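Local atomic coordinates of uncharacterized protein (PDB entry 3LMF), a protein that is of unknown function but, as a cysteine-rich four-helix bundle of the copper storage protein (Csp) family, probably binds copper(I) ions in its core. Residues 57-62 with 71-76; 11-16 with 105-110. All blocks are in the same frame, centred on the assembly; numbering follows the deposited sequence.

Contact 1: 57-62 with 71-76; sequences QTSLNF and PKVCGV
V73 meets helix 43-64 with both of its methyl branches, one taken by an aromatic face and the other by a serine. In the apolar part, CG2 of V73 sits over one face of the F62 ring as a CH-pi contact, 4.0 Å from the ring centroid and 21° off the normal. It is displaced toward the rim, and the nearest ring carbon, F62 CD2, lies 3.7 Å from V73 CG2. The two side chains cross at about a right angle, the valine methyl standing over the ring. T58 adds a looser touch, its CG2 coming to 4.2 Å from V73 CG1.

The second kind of contact pairs a methyl with a hydroxyl. With CG1 of V73 anti to the backbone N (chi1 170°), this branch faces S59, and S59 OG reaches V73 CG1 at 3.2 Å, a tight approach. No hydrogen bond spans the two segments; the hydroxyl of S59 is instead bonded to the carbonyl of I55 one turn earlier in its own helix. Segments 57-62 and 71-76 belong to helices that succeed one another in the chain and form an antiparallel hairpin of the four-helix bundle. The axes of the two short segments approach to 9.2 Å and cross at -161°. S59 and C74 are the backbone neighbours, with CA atoms 5.8 Å apart.

Sulfur supplies the third kind: C74 SG lies 4.3 Å from S59 CB. S59 also touches C18 and C77, while C74 packs on C108 and M111. A second subunit, another copy of the protein, also reaches this contact: T58 hydrogen-bonds through OG1 to the same residue there, and V73 packs against V76 of that subunit.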
loop_
_atom_site.group_PDB
_atom_site.type_symbol
_atom_site.label_atom_id
_atom_site.label_comp_id
_atom_site.label_asym_id
_atom_site.label_seq_id
_atom_site.Cartn_x
_atom_site.Cartn_y
_atom_site.Cartn_z
ATOM N N GLN A 57 -7.289 -4.359 -1.324
ATOM C CA GLN A 57 -5.880 -4.511 -1.672
ATOM C C GLN A 57 -5.139 -5.252 -0.562
ATOM O O GLN A 57 -4.221 -6.024 -0.824
ATOM C CB GLN A 57 -5.253 -3.132 -1.901
ATOM C CG GLN A 57 -3.898 -3.155 -2.571
ATOM C CD GLN A 57 -3.480 -1.779 -3.074
ATOM O OE1 GLN A 57 -2.385 -1.609 -3.601
ATOM N NE2 GLN A 57 -4.360 -0.792 -2.916
ATOM N N THR A 58 -5.550 -5.014 0.677
ATOM C CA THR A 58 -4.932 -5.670 1.823
ATOM C C THR A 58 -5.295 -7.159 1.813
ATOM O O THR A 58 -4.433 -8.023 1.980
ATOM C CB THR A 58 -5.390 -4.998 3.143
ATOM O OG1 THR A 58 -4.952 -3.633 3.147
ATOM C CG2 THR A 58 -4.813 -5.712 4.358
ATOM N N SER A 59 -6.569 -7.452 1.597
ATOM C CA SER A 59 -7.034 -8.839 1.538
ATOM C C SER A 59 -6.292 -9.568 0.422
ATOM O O SER A 59 -5.816 -10.686 0.604
ATOM C CB SER A 59 -8.537 -8.871 1.271
ATOM O OG SER A 59 -9.241 -8.294 2.368
ATOM N N LEU A 60 -6.197 -8.919 -0.733
ATOM C CA LEU A 60 -5.492 -9.488 -1.870
ATOM C C LEU A 60 -4.059 -9.823 -1.472
ATOM O O LEU A 60 -3.575 -10.913 -1.738
ATOM C CB LEU A 60 -5.483 -8.493 -3.038
ATOM C CG LEU A 60 -4.633 -8.875 -4.257
ATOM C CD1 LEU A 60 -5.123 -10.195 -4.836
ATOM C CD2 LEU A 60 -4.714 -7.771 -5.302
ATOM N N ASN A 61 -3.382 -8.882 -0.827
ATOM C CA ASN A 61 -2.006 -9.115 -0.422
ATOM C C ASN A 61 -1.877 -10.235 0.606
ATOM O O ASN A 61 -0.948 -11.038 0.527
ATOM C CB ASN A 61 -1.376 -7.824 0.112
ATOM C CG ASN A 61 -1.112 -6.806 -0.998
ATOM O OD1 ASN A 61 -1.281 -7.107 -2.185
ATOM N ND2 ASN A 61 -0.685 -5.604 -0.622
ATOM N N PHE A 62 -2.795 -10.301 1.565
ATOM C CA PHE A 62 -2.730 -11.357 2.562
ATOM C C PHE A 62 -2.864 -12.740 1.937
ATOM O O PHE A 62 -2.132 -13.658 2.290
ATOM C CB PHE A 62 -3.809 -11.152 3.637
ATOM C CG PHE A 62 -3.320 -10.406 4.841
ATOM C CD1 PHE A 62 -2.793 -9.123 4.713
ATOM C CD2 PHE A 62 -3.355 -10.995 6.100
ATOM C CE1 PHE A 62 -2.305 -8.432 5.825
ATOM C CE2 PHE A 62 -2.868 -10.312 7.217
ATOM C CZ PHE A 62 -2.342 -9.031 7.081
ATOM N N PRO A 71 -8.615 -15.157 6.414
ATOM C CA PRO A 71 -10.033 -15.236 6.779
ATOM C C PRO A 71 -10.513 -14.025 7.574
ATOM O O PRO A 71 -11.540 -13.434 7.254
ATOM C CB PRO A 71 -10.105 -16.529 7.595
ATOM C CG PRO A 71 -9.079 -17.392 6.908
ATOM C CD PRO A 71 -7.921 -16.413 6.754
ATOM N N LYS A 72 -9.754 -13.664 8.603
ATOM C CA LYS A 72 -10.088 -12.531 9.456
ATOM C C LYS A 72 -10.143 -11.229 8.636
ATOM O O LYS A 72 -11.117 -10.473 8.707
ATOM C CB LYS A 72 -9.042 -12.409 10.571
ATOM C CG LYS A 72 -9.453 -11.526 11.748
ATOM C CD LYS A 72 -10.504 -12.203 12.629
ATOM C CE LYS A 72 -11.095 -11.228 13.648
ATOM N NZ LYS A 72 -10.072 -10.609 14.564
ATOM N N VAL A 73 -9.096 -10.974 7.860
ATOM C CA VAL A 73 -9.033 -9.780 7.028
ATOM C C VAL A 73 -10.182 -9.741 6.032
ATOM O O VAL A 73 -10.788 -8.691 5.807
ATOM C CB VAL A 73 -7.704 -9.719 6.256
ATOM C CG1 VAL A 73 -7.751 -8.611 5.215
ATOM C CG2 VAL A 73 -6.561 -9.487 7.233
ATOM N N CYS A 74 -10.477 -10.887 5.435
ATOM C CA CYS A 74 -11.558 -10.967 4.460
ATOM C C CYS A 74 -12.916 -10.659 5.085
ATOM O O CYS A 74 -13.762 -10.037 4.448
ATOM C CB CYS A 74 -11.588 -12.352 3.810
ATOM S SG CYS A 74 -10.308 -12.620 2.573
ATOM N N GLY A 75 -13.116 -11.088 6.330
ATOM C CA GLY A 75 -14.375 -10.826 7.007
ATOM C C GLY A 75 -14.630 -9.331 7.120
ATOM O O GLY A 75 -15.758 -8.858 6.955
ATOM N N VAL A 76 -13.573 -8.581 7.405
ATOM C CA VAL A 76 -13.681 -7.140 7.531
ATOM C C VAL A 76 -13.878 -6.541 6.146
ATOM O O VAL A 76 -14.659 -5.600 5.968
ATOM C CB VAL A 76 -12.419 -6.553 8.176
ATOM C CG1 VAL A 76 -12.450 -5.038 8.123
ATOM C CG2 VAL A 76 -12.323 -7.033 9.618
#

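Contact 2: 11-16 with 105-110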
loop_
_atom_site.group_PDB
_atom_site.type_symbol
_atom_site.label_atom_id
_atom_site.label_comp_id
_atom_site.label_asym_id
_atom_site.label_seq_id
_atom_site.Cartn_x
_atom_site.Cartn_y
_atom_site.Cartn_z
ATOM N N LEU A 11 -9.898 -19.948 -3.213
ATOM C CA LEU A 11 -8.846 -18.988 -2.904
ATOM C C LEU A 11 -8.581 -18.087 -4.105
ATOM O O LEU A 11 -8.542 -16.866 -3.981
ATOM C CB LEU A 11 -7.566 -19.736 -2.518
ATOM C CG LEU A 11 -6.608 -19.073 -1.522
ATOM C CD1 LEU A 11 -5.524 -20.066 -1.125
ATOM C CD2 LEU A 11 -6.001 -17.830 -2.126
ATOM N N GLN A 12 -8.415 -18.701 -5.272
ATOM C CA GLN A 12 -8.144 -17.961 -6.492
ATOM C C GLN A 12 -9.343 -17.112 -6.898
ATOM O O GLN A 12 -9.188 -16.034 -7.472
ATOM C CB GLN A 12 -7.783 -18.928 -7.620
ATOM C CG GLN A 12 -6.885 -18.323 -8.678
ATOM C CD GLN A 12 -5.604 -17.762 -8.085
ATOM O OE1 GLN A 12 -4.895 -18.448 -7.346
ATOM N NE2 GLN A 12 -5.301 -16.509 -8.406
ATOM N N ALA A 13 -10.540 -17.598 -6.596
ATOM C CA ALA A 13 -11.751 -16.865 -6.934
ATOM C C ALA A 13 -11.866 -15.609 -6.077
ATOM O O ALA A 13 -12.290 -14.565 -6.558
ATOM C CB ALA A 13 -12.982 -17.753 -6.734
ATOM N N CYS A 14 -11.496 -15.708 -4.805
ATOM C CA CYS A 14 -11.590 -14.544 -3.936
ATOM C C CYS A 14 -10.465 -13.561 -4.231
ATOM O O CYS A 14 -10.624 -12.351 -4.050
ATOM C CB CYS A 14 -11.546 -14.948 -2.464
ATOM S SG CYS A 14 -11.812 -13.565 -1.328
ATOM N N ILE A 15 -9.327 -14.080 -4.676
ATOM C CA ILE A 15 -8.194 -13.230 -5.015
ATOM C C ILE A 15 -8.550 -12.348 -6.206
ATOM O O ILE A 15 -8.350 -11.130 -6.170
ATOM C CB ILE A 15 -6.940 -14.074 -5.335
ATOM C CG1 ILE A 15 -6.256 -14.474 -4.027
ATOM C CG2 ILE A 15 -5.984 -13.303 -6.240
ATOM C CD1 ILE A 15 -5.063 -15.383 -4.212
ATOM N N ASP A 16 -9.097 -12.954 -7.254
ATOM C CA ASP A 16 -9.477 -12.197 -8.440
ATOM C C ASP A 16 -10.601 -11.209 -8.150
ATOM O O ASP A 16 -10.642 -10.122 -8.727
ATOM C CB ASP A 16 -9.891 -13.142 -9.572
ATOM C CG ASP A 16 -8.737 -13.999 -10.064
ATOM O OD1 ASP A 16 -7.576 -13.539 -9.971
ATOM O OD2 ASP A 16 -8.989 -15.121 -10.554
ATOM N N ALA A 105 -17.639 -9.091 -1.719
ATOM C CA ALA A 105 -18.160 -9.301 -0.364
ATOM C C ALA A 105 -18.577 -10.759 -0.138
ATOM O O ALA A 105 -18.379 -11.314 0.944
ATOM C CB ALA A 105 -19.348 -8.380 -0.104
ATOM N N GLU A 106 -19.155 -11.363 -1.168
ATOM C CA GLU A 106 -19.592 -12.752 -1.106
ATOM C C GLU A 106 -18.391 -13.692 -1.004
ATOM O O GLU A 106 -18.378 -14.599 -0.169
ATOM C CB GLU A 106 -20.436 -13.098 -2.343
ATOM C CG GLU A 106 -20.773 -14.578 -2.467
ATOM C CD GLU A 106 -21.633 -14.906 -3.683
ATOM O OE1 GLU A 106 -21.782 -16.112 -3.979
ATOM O OE2 GLU A 106 -22.168 -13.974 -4.333
ATOM N N HIS A 107 -17.385 -13.491 -1.851
ATOM C CA HIS A 107 -16.201 -14.348 -1.786
ATOM C C HIS A 107 -15.464 -14.156 -0.470
ATOM O O HIS A 107 -14.976 -15.116 0.113
ATOM C CB HIS A 107 -15.233 -14.066 -2.939
ATOM C CG HIS A 107 -15.715 -14.562 -4.261
ATOM N ND1 HIS A 107 -16.364 -13.751 -5.166
ATOM C CD2 HIS A 107 -15.679 -15.796 -4.815
ATOM C CE1 HIS A 107 -16.705 -14.464 -6.224
ATOM N NE2 HIS A 107 -16.303 -15.708 -6.036
ATOM N N CYS A 108 -15.384 -12.915 -0.007
ATOM C CA CYS A 108 -14.699 -12.645 1.238
ATOM C C CYS A 108 -15.421 -13.320 2.398
ATOM O O CYS A 108 -14.773 -13.827 3.314
ATOM C CB CYS A 108 -14.571 -11.137 1.461
ATOM S SG CYS A 108 -13.251 -10.383 0.444
ATOM N N ARG A 109 -16.752 -13.333 2.362
ATOM C CA ARG A 109 -17.509 -13.988 3.421
ATOM C C ARG A 109 -17.186 -15.480 3.424
ATOM O O ARG A 109 -17.082 -16.097 4.482
ATOM C CB ARG A 109 -19.021 -13.764 3.249
ATOM C CG ARG A 109 -19.553 -12.590 4.067
ATOM C CD ARG A 109 -21.074 -12.528 4.073
ATOM N NE ARG A 109 -21.617 -12.286 2.733
ATOM C CZ ARG A 109 -21.646 -11.098 2.138
ATOM N NH1 ARG A 109 -22.153 -10.985 0.921
ATOM N NH2 ARG A 109 -21.186 -10.024 2.769
ATOM N N LYS A 110 -17.008 -16.054 2.239
ATOM C CA LYS A 110 -16.669 -17.472 2.139
ATOM C C LYS A 110 -15.289 -17.720 2.749
ATOM O O LYS A 110 -15.081 -18.725 3.419
ATOM C CB LYS A 110 -16.672 -17.932 0.682
ATOM C CG LYS A 110 -18.011 -17.767 -0.003
ATOM C CD LYS A 110 -17.969 -18.263 -1.439
ATOM C CE LYS A 110 -19.270 -17.931 -2.152
ATOM N NZ LYS A 110 -20.440 -18.459 -1.398
#
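H107 lies against the backbone and side chains of A13 and C14. Its imidazole takes the carbonyl oxygen of A13 over the centre of one face, 4.0 Å above the ring plane, while A13 CB touches H107 CD2 at 3.8 Å. The CB of H107 rests on C14, 3.8 Å from both C14 CA and C14 SG. C14 reaches the second helix because its sulfur is trans to N (chi1 -175°); there SG contacts the H107 carbonyl group and comes within 3.9 Å of C108 SG.

A hydrogen bond from H107 ND1 to the carbonyl of Q103, one turn back, restrains the rotation of the ring, and A17 packs alongside the histidine. M63 of helix 43-64 packs on C14; C18 and C77 touch C108, so the thiols lie among other cysteines.

Farther out, the segments belong to the first and last helices of the bundle. The axes of the two segments approach to 8.9 Å and cross at -141°, so they run in roughly opposite directions but are well splayed. At 3.9 Å the sulfurs of C14 and C108 are too far apart for a disulfide, and no hydrogen bond joins the segments. Closely spaced thiols held by helices are consistent with the cysteine-lined cores in which Csp proteins hold copper(I).

Contacts 1 and 2 have centres about 10 Å apart and lie toward the same end of the four-helix bundle, involving all four helices: 43-64 with 70-90, and 8-36 with 95-112. Along the chain, contact 1 is nested inside the span closed by contact 2, so a hairpin of the middle helices lies beside a pairing of the first and last. The contacts also touch: C74 O packs on C108 CB at 3.3 Å, L60 on I15, and C74 SG lies 4.3 Å from C14 SG. Three cysteines from three helices thus converge in the interior, an arrangement consistent with the copper-binding cores of Csp relatives.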